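Local coordinates for protein NADH oxidase (Thermus thermophilus, PDB 6RVB) that probably reduces coenzyme A disulfide with electrons from NADH, passed through a bound FAD, at residues W38-L46 with E58-F68. Sequence-based numbering, arbitrary orientation.
Sequences WVSYGACGL and ERLVARTPEEF. With FAD (flavin-adenine dinucleotide), chain E.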
ATOM      1  N   TRP A  38      14.153  -4.247  31.245  1.00 51.63           N
ATOM      2  CA  TRP A  38      13.621  -5.020  30.118  1.00 49.19           C
ATOM      3  C   TRP A  38      14.392  -4.690  28.840  1.00 50.73           C
ATOM      4  O   TRP A  38      14.865  -3.610  28.632  1.00 50.73           O
ATOM      5  CB  TRP A  38      12.199  -4.642  29.831  1.00 60.69           C
ATOM      6  CG  TRP A  38      11.176  -4.934  30.824  1.00 60.86           C
ATOM      7  CD1 TRP A  38      10.837  -4.198  31.905  1.00 58.01           C
ATOM      8  CD2 TRP A  38      10.272  -5.985  30.763  1.00 55.77           C
ATOM      9  NE1 TRP A  38       9.786  -4.762  32.545  1.00 59.35           N
ATOM     10  CE2 TRP A  38       9.425  -5.873  31.849  1.00 59.98           C
ATOM     11  CE3 TRP A  38      10.082  -7.023  29.876  1.00 64.42           C
ATOM     12  CZ2 TRP A  38       8.421  -6.762  32.079  1.00 72.14           C
ATOM     13  CZ3 TRP A  38       9.087  -7.918  30.111  1.00 71.23           C
ATOM     14  CH2 TRP A  38       8.271  -7.792  31.195  1.00 69.57           C
ATOM     15  N   VAL A  39      14.451  -5.604  27.919  1.00 49.06           N
ATOM     16  CA  VAL A  39      15.339  -5.459  26.782  1.00 48.84           C
ATOM     17  C   VAL A  39      14.590  -5.959  25.537  1.00 49.30           C
ATOM     18  O   VAL A  39      13.733  -6.849  25.606  1.00 47.50           O
ATOM     19  CB  VAL A  39      16.707  -6.244  27.075  1.00 47.55           C
ATOM     20  CG1 VAL A  39      16.774  -7.610  26.469  1.00 42.29           C
ATOM     21  CG2 VAL A  39      17.882  -5.465  26.688  1.00 45.29           C
ATOM     22  N   SER A  40      14.876  -5.376  24.401  1.00 47.38           N
ATOM     23  CA  SER A  40      14.290  -5.847  23.157  1.00 52.41           C
ATOM     24  C   SER A  40      12.769  -5.975  23.134  1.00 54.22           C
ATOM     25  O   SER A  40      12.252  -7.061  22.972  1.00 50.08           O
ATOM     26  CB  SER A  40      14.924  -7.166  22.782  1.00 45.61           C
ATOM     27  OG  SER A  40      14.471  -7.589  21.532  1.00 47.84           O
ATOM     28  N   TYR A  41      12.043  -4.872  23.252  1.00 51.95           N
ATOM     29  CA  TYR A  41      10.593  -4.951  23.311  1.00 44.42           C
ATOM     30  C   TYR A  41       9.957  -3.835  22.475  1.00 49.33           C
ATOM     31  O   TYR A  41      10.554  -2.820  22.144  1.00 51.00           O
ATOM     32  CB  TYR A  41      10.141  -4.871  24.774  1.00 43.02           C
ATOM     33  CG  TYR A  41      10.514  -3.539  25.428  1.00 53.75           C
ATOM     34  CD1 TYR A  41      11.706  -3.369  26.039  1.00 48.70           C
ATOM     35  CD2 TYR A  41       9.652  -2.436  25.377  1.00 48.10           C
ATOM     36  CE1 TYR A  41      12.027  -2.180  26.572  1.00 56.85           C
ATOM     37  CE2 TYR A  41       9.984  -1.238  25.909  1.00 51.82           C
ATOM     38  CZ  TYR A  41      11.179  -1.105  26.522  1.00 59.18           C
ATOM     39  OH  TYR A  41      11.587   0.087  27.129  1.00 64.72           O
ATOM     40  N   GLY A  42       8.700  -3.995  22.136  1.00 46.18           N
ATOM     41  CA  GLY A  42       8.138  -3.081  21.190  1.00 47.12           C
ATOM     42  C   GLY A  42       7.407  -2.015  21.883  1.00 45.40           C
ATOM     43  O   GLY A  42       6.249  -2.186  22.095  1.00 45.52           O
ATOM     44  N   ALA A  43       8.058  -0.914  22.210  1.00 45.20           N
ATOM     45  CA  ALA A  43       7.354   0.145  22.912  1.00 49.45           C
ATOM     46  C   ALA A  43       6.097   0.603  22.178  1.00 50.33           C
ATOM     47  O   ALA A  43       5.144   1.056  22.777  1.00 49.24           O
ATOM     48  CB  ALA A  43       8.228   1.269  23.143  1.00 56.61           C
ATOM     49  N   CYS A  44       6.090   0.419  20.883  1.00 47.56           N
ATOM     50  CA  CYS A  44       4.990   0.800  20.027  1.00 52.91           C
ATOM     51  C   CYS A  44       3.749   0.038  20.337  1.00 49.26           C
ATOM     52  O   CYS A  44       2.678   0.439  19.956  1.00 50.10           O
ATOM     53  CB  CYS A  44       5.342   0.533  18.572  1.00 59.98           C
ATOM     54  SG  CYS A  44       7.163   0.436  18.200  1.00 90.22           S
ATOM     55  N   GLY A  45       3.892  -1.085  21.012  1.00 47.78           N
ATOM     56  CA  GLY A  45       2.757  -1.928  21.280  1.00 44.19           C
ATOM     57  C   GLY A  45       2.071  -1.573  22.587  1.00 51.66           C
ATOM     58  O   GLY A  45       0.966  -2.116  22.878  1.00 49.57           O
ATOM     59  N   LEU A  46       2.685  -0.681  23.377  1.00 44.26           N
ATOM     60  CA  LEU A  46       2.106  -0.366  24.676  1.00 42.62           C
ATOM     61  C   LEU A  46       0.637   0.093  24.597  1.00 45.83           C
ATOM     62  O   LEU A  46      -0.188  -0.277  25.427  1.00 45.02           O
ATOM     63  CB  LEU A  46       2.985   0.602  25.485  1.00 40.62           C
ATOM     64  CG  LEU A  46       4.379   0.095  25.895  1.00 38.69           C
ATOM     65  CD1 LEU A  46       5.271   1.279  26.168  1.00 38.56           C
ATOM     66  CD2 LEU A  46       4.303  -0.829  27.085  1.00 36.54           C
ATOM     67  N   GLU A  58       4.241  -8.967  28.621  1.00 56.23           N
ATOM     68  CA  GLU A  58       5.432  -9.732  28.172  1.00 55.21           C
ATOM     69  C   GLU A  58       5.242 -10.104  26.741  1.00 47.52           C
ATOM     70  O   GLU A  58       6.135 -10.533  26.129  1.00 49.71           O
ATOM     71  CB  GLU A  58       5.783 -11.005  29.054  1.00 53.24           C
ATOM     72  CG  GLU A  58       4.718 -11.416  30.227  1.00 88.22           C
ATOM     73  CD  GLU A  58       4.602 -10.358  31.448  1.00101.52           C
ATOM     74  OE1 GLU A  58       3.497  -9.783  31.768  1.00 78.88           O
ATOM     75  OE2 GLU A  58       5.637 -10.105  32.113  1.00 88.37           O
ATOM     76  N   ARG A  59       4.049  -9.948  26.188  1.00 55.96           N
ATOM     77  CA  ARG A  59       3.831 -10.305  24.776  1.00 47.22           C
ATOM     78  C   ARG A  59       4.604  -9.384  23.767  1.00 48.46           C
ATOM     79  O   ARG A  59       4.757  -9.689  22.614  1.00 50.47           O
ATOM     80  CB  ARG A  59       2.328 -10.354  24.512  1.00 40.80           C
ATOM     81  CG  ARG A  59       1.875 -11.603  23.753  1.00 59.55           C
ATOM     82  CD  ARG A  59       1.080 -12.478  24.628  1.00 69.33           C
ATOM     83  NE  ARG A  59      -0.024 -13.062  23.875  1.00 98.80           N
ATOM     84  CZ  ARG A  59      -0.951 -13.856  24.427  1.00108.57           C
ATOM     85  NH1 ARG A  59      -0.862 -14.122  25.749  1.00102.94           N
ATOM     86  NH2 ARG A  59      -1.954 -14.382  23.674  1.00 85.04           N
ATOM     87  N   LEU A  60       5.101  -8.257  24.246  1.00 46.13           N
ATOM     88  CA  LEU A  60       5.687  -7.217  23.443  1.00 43.70           C
ATOM     89  C   LEU A  60       7.215  -7.463  23.317  1.00 54.55           C
ATOM     90  O   LEU A  60       7.939  -6.759  22.643  1.00 52.18           O
ATOM     91  CB  LEU A  60       5.453  -5.906  24.179  1.00 38.00           C
ATOM     92  CG  LEU A  60       4.443  -4.881  23.717  1.00 45.69           C
ATOM     93  CD1 LEU A  60       3.299  -5.484  23.010  1.00 41.09           C
ATOM     94  CD2 LEU A  60       3.925  -3.957  24.850  1.00 44.53           C
ATOM     95  N   VAL A  61       7.739  -8.439  24.031  1.00 52.38           N
ATOM     96  CA  VAL A  61       9.175  -8.641  24.033  1.00 50.46           C
ATOM     97  C   VAL A  61       9.518  -9.561  22.809  1.00 58.36           C
ATOM     98  O   VAL A  61       8.831 -10.545  22.513  1.00 50.91           O
ATOM     99  CB  VAL A  61       9.616  -9.309  25.316  1.00 44.75           C
ATOM    100  CG1 VAL A  61       9.067 -10.720  25.322  1.00 63.30           C
ATOM    101  CG2 VAL A  61      11.112  -9.463  25.312  1.00 56.04           C
ATOM    102  N   ALA A  62      10.586  -9.244  22.101  1.00 57.84           N
ATOM    103  CA  ALA A  62      10.952  -9.939  20.889  1.00 47.56           C
ATOM    104  C   ALA A  62      11.961 -11.020  21.204  1.00 48.88           C
ATOM    105  O   ALA A  62      11.878 -12.142  20.757  1.00 55.61           O
ATOM    106  CB  ALA A  62      11.588  -8.916  19.944  1.00 48.33           C
ATOM    107  N   ARG A  63      12.954 -10.674  21.969  1.00 50.76           N
ATOM    108  CA  ARG A  63      13.914 -11.629  22.359  1.00 50.03           C
ATOM    109  C   ARG A  63      14.153 -11.443  23.851  1.00 60.95           C
ATOM    110  O   ARG A  63      14.197 -10.326  24.318  1.00 62.47           O
ATOM    111  CB  ARG A  63      15.181 -11.360  21.624  1.00 53.97           C
ATOM    112  CG  ARG A  63      16.046 -12.563  21.549  1.00 63.82           C
ATOM    113  CD  ARG A  63      16.969 -12.548  20.403  1.00 60.34           C
ATOM    114  NE  ARG A  63      16.222 -12.619  19.185  1.00 60.35           N
ATOM    115  CZ  ARG A  63      16.755 -12.312  18.037  1.00 64.47           C
ATOM    116  NH1 ARG A  63      18.029 -11.967  18.018  1.00 65.32           N
ATOM    117  NH2 ARG A  63      16.030 -12.376  16.937  1.00 67.03           N
ATOM    118  N   THR A  64      14.271 -12.544  24.610  1.00 65.66           N
ATOM    119  CA  THR A  64      14.444 -12.530  26.084  1.00 57.85           C
ATOM    120  C   THR A  64      15.881 -12.651  26.347  1.00 53.37           C
ATOM    121  O   THR A  64      16.607 -13.095  25.469  1.00 54.23           O
ATOM    122  CB  THR A  64      13.731 -13.733  26.803  1.00 56.31           C
ATOM    123  OG1 THR A  64      14.282 -14.970  26.355  1.00 61.25           O
ATOM    124  CG2 THR A  64      12.235 -13.760  26.545  1.00 54.87           C
ATOM    125  N   PRO A  65      16.316 -12.270  27.554  1.00 56.94           N
ATOM    126  CA  PRO A  65      17.771 -12.213  27.733  1.00 60.97           C
ATOM    127  C   PRO A  65      18.293 -13.615  27.778  1.00 53.52           C
ATOM    128  O   PRO A  65      19.470 -13.783  27.442  1.00 58.16           O
ATOM    129  CB  PRO A  65      17.947 -11.460  29.070  1.00 45.67           C
ATOM    130  CG  PRO A  65      16.766 -10.778  29.237  1.00 39.56           C
ATOM    131  CD  PRO A  65      15.681 -11.748  28.741  1.00 46.43           C
ATOM    132  N   GLU A  66      17.423 -14.577  28.111  1.00 52.14           N
ATOM    133  CA  GLU A  66      17.805 -15.974  27.941  1.00 62.25           C
ATOM    134  C   GLU A  66      18.007 -16.368  26.446  1.00 64.78           C
ATOM    135  O   GLU A  66      19.017 -17.028  26.130  1.00 62.22           O
ATOM    136  CB  GLU A  66      16.922 -16.949  28.763  1.00 60.86           C
ATOM    137  CG  GLU A  66      17.294 -18.445  28.646  1.00 80.67           C
ATOM    138  CD  GLU A  66      18.680 -18.808  29.263  1.00109.91           C
ATOM    139  OE1 GLU A  66      19.260 -17.963  30.007  1.00100.09           O
ATOM    140  OE2 GLU A  66      19.180 -19.949  29.004  1.00104.49           O
ATOM    141  N   GLU A  67      17.114 -15.945  25.527  1.00 59.88           N
ATOM    142  CA  GLU A  67      17.287 -16.346  24.133  1.00 54.77           C
ATOM    143  C   GLU A  67      18.548 -15.658  23.587  1.00 59.68           C
ATOM    144  O   GLU A  67      19.321 -16.261  22.847  1.00 61.53           O
ATOM    145  CB  GLU A  67      16.083 -16.043  23.290  1.00 46.81           C
ATOM    146  CG  GLU A  67      14.779 -16.309  23.978  1.00 67.55           C
ATOM    147  CD  GLU A  67      13.511 -15.956  23.130  1.00 81.36           C
ATOM    148  OE1 GLU A  67      13.068 -14.775  23.096  1.00 73.92           O
ATOM    149  OE2 GLU A  67      12.918 -16.876  22.521  1.00 74.98           O
ATOM    150  N   PHE A  68      18.783 -14.409  23.966  1.00 49.42           N
ATOM    151  CA  PHE A  68      19.993 -13.771  23.582  1.00 50.79           C
ATOM    152  C   PHE A  68      21.214 -14.576  24.019  1.00 59.57           C
ATOM    153  O   PHE A  68      22.153 -14.785  23.235  1.00 55.35           O
ATOM    154  CB  PHE A  68      20.062 -12.416  24.219  1.00 50.03           C
ATOM    155  CG  PHE A  68      19.545 -11.310  23.346  1.00 54.89           C
ATOM    156  CD1 PHE A  68      20.182 -10.971  22.148  1.00 52.34           C
ATOM    157  CD2 PHE A  68      18.403 -10.582  23.728  1.00 52.23           C
ATOM    158  CE1 PHE A  68      19.671  -9.951  21.347  1.00 48.70           C
ATOM    159  CE2 PHE A  68      17.899  -9.580  22.946  1.00 43.09           C
ATOM    160  CZ  PHE A  68      18.545  -9.255  21.761  1.00 41.83           C
TER
HETATM  161  PA  FAD E 501      14.637   3.342  23.457  1.00117.22           P
HETATM  162  O1A FAD E 501      14.196   4.792  24.023  1.00 82.62           O
HETATM  163  O2A FAD E 501      13.613   2.345  22.874  1.00 89.28           O
HETATM  164  O5B FAD E 501      15.503   2.505  24.609  1.00 90.85           O
HETATM  165  C5B FAD E 501      16.633   3.089  25.342  1.00 84.64           C
HETATM  166  C4B FAD E 501      16.961   2.288  26.602  1.00 75.68           C
HETATM  167  O4B FAD E 501      18.334   2.519  26.868  1.00 65.78           O
HETATM  168  C3B FAD E 501      16.084   2.687  27.777  1.00 72.84           C
HETATM  169  O3B FAD E 501      15.259   1.577  28.283  1.00 70.75           O
HETATM  170  C2B FAD E 501      17.112   3.054  28.758  1.00 71.75           C
HETATM  171  O2B FAD E 501      16.622   2.357  29.906  1.00 80.19           O
HETATM  172  C1B FAD E 501      18.480   2.532  28.220  1.00 68.02           C
HETATM  173  N9A FAD E 501      19.558   3.487  28.648  1.00 78.15           N
HETATM  174  C8A FAD E 501      19.514   4.860  28.584  1.00 65.47           C
HETATM  175  N7A FAD E 501      20.575   5.448  29.201  1.00 57.27           N
HETATM  176  C5A FAD E 501      21.348   4.435  29.665  1.00 68.23           C
HETATM  177  C6A FAD E 501      22.640   4.388  30.407  1.00 63.20           C
HETATM  178  N6A FAD E 501      23.251   5.579  30.683  1.00 60.40           N
HETATM  179  N1A FAD E 501      23.119   3.157  30.739  1.00 56.31           N
HETATM  180  C2A FAD E 501      22.432   2.006  30.375  1.00 64.23           C
HETATM  181  N3A FAD E 501      21.241   1.926  29.693  1.00 58.45           N
HETATM  182  C4A FAD E 501      20.681   3.129  29.316  1.00 69.21           C
HETATM  183  N1  FAD E 501       7.778   3.829  16.430  1.00 80.98           N
HETATM  184  C2  FAD E 501       7.273   3.495  15.199  1.00 72.25           C
HETATM  185  O2  FAD E 501       8.043   3.392  14.197  1.00 61.76           O
HETATM  186  N3  FAD E 501       5.955   3.252  15.068  1.00 76.91           N
HETATM  187  C4  FAD E 501       5.055   3.277  16.113  1.00 92.14           C
HETATM  188  O4  FAD E 501       3.793   3.031  15.996  1.00 92.95           O
HETATM  189  C4X FAD E 501       5.562   3.590  17.487  1.00 84.95           C
HETATM  190  N5  FAD E 501       4.679   3.605  18.549  1.00 80.23           N
HETATM  191  C5X FAD E 501       5.194   3.926  19.780  1.00 87.35           C
HETATM  192  C6  FAD E 501       4.332   3.974  20.904  1.00 76.29           C
HETATM  193  C7  FAD E 501       4.833   4.284  22.184  1.00 69.79           C
HETATM  194  C7M FAD E 501       3.869   4.314  23.336  1.00 59.29           C
HETATM  195  C8  FAD E 501       6.306   4.563  22.383  1.00 69.42           C
HETATM  196  C8M FAD E 501       6.904   4.905  23.722  1.00 58.68           C
HETATM  197  C9  FAD E 501       7.169   4.545  21.267  1.00 88.35           C
HETATM  198  C9A FAD E 501       6.702   4.237  19.957  1.00 93.97           C
HETATM  199  N10 FAD E 501       7.623   4.190  18.839  1.00 84.55           N
HETATM  200  C10 FAD E 501       7.043   3.877  17.582  1.00 79.95           C
HETATM  201  C1' FAD E 501       9.058   4.528  18.952  1.00 76.74           C
HETATM  202  C2' FAD E 501       9.937   3.469  19.539  1.00 77.88           C
HETATM  203  O2' FAD E 501       9.660   3.296  20.922  1.00 82.93           O
HETATM  204  C3' FAD E 501      11.376   3.902  19.483  1.00 71.57           C
HETATM  205  O3' FAD E 501      11.636   4.567  18.253  1.00 53.38           O
HETATM  206  C4' FAD E 501      12.178   2.593  19.611  1.00 75.99           C
HETATM  207  O4' FAD E 501      11.898   1.770  20.798  1.00 70.82           O
HETATM  208  C5' FAD E 501      13.681   2.813  19.353  1.00 71.54           C
HETATM  209  O5' FAD E 501      14.408   3.189  20.516  1.00 69.02           O
HETATM  210  P   FAD E 501      15.989   2.970  20.770  1.00 58.16           P
HETATM  211  O1P FAD E 501      16.339   1.492  20.739  1.00 64.90           O
HETATM  212  O2P FAD E 501      16.998   4.031  20.275  1.00 58.43           O
HETATM  213  O3P FAD E 501      15.879   3.380  22.336  1.00 92.69           O
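Ser40 OG hydrogen-bonds to the bound coenzyme A and also receives a weak bond from Arg63 N at 3.5 Å. Its position, anti to the backbone N (chi1 -175°), brings it beside Ala62 CB as well. The backbones meet in a single beta bridge between Tyr41 and Val61: Ala62 N donates to Ser40 O at 2.9 Å, and Gly42 N to Leu60 O. Beyond the bridge, Leu60 CD2 lies 3.8 Å from Gly45 C, and the Leu60 side chain crosses that of Leu46 at about a right angle, their CD2 methyls 3.9 Å apart. An alanine in place of Leu60 would probably leave Gly45 and the Leu46 methyl without this apolar cover, beside the turn carrying Cys44. That cysteine, with SG 3.5 Å from FAD C10, is linked covalently to coenzyme A, consistent with the single redox-active cysteine of class-III coenzyme A disulfide reductases. Arg63 pairs with a coenzyme A oxygen through NH1, while its CD sits 3.7 Å above the centre of the Phe68 ring, whose edge meets Ser40 CB. Phe68 and Val39 pack on strand 73-77, Ser40 and Arg63 touch helix 13-24, and Trp38 leans on helix 136-145.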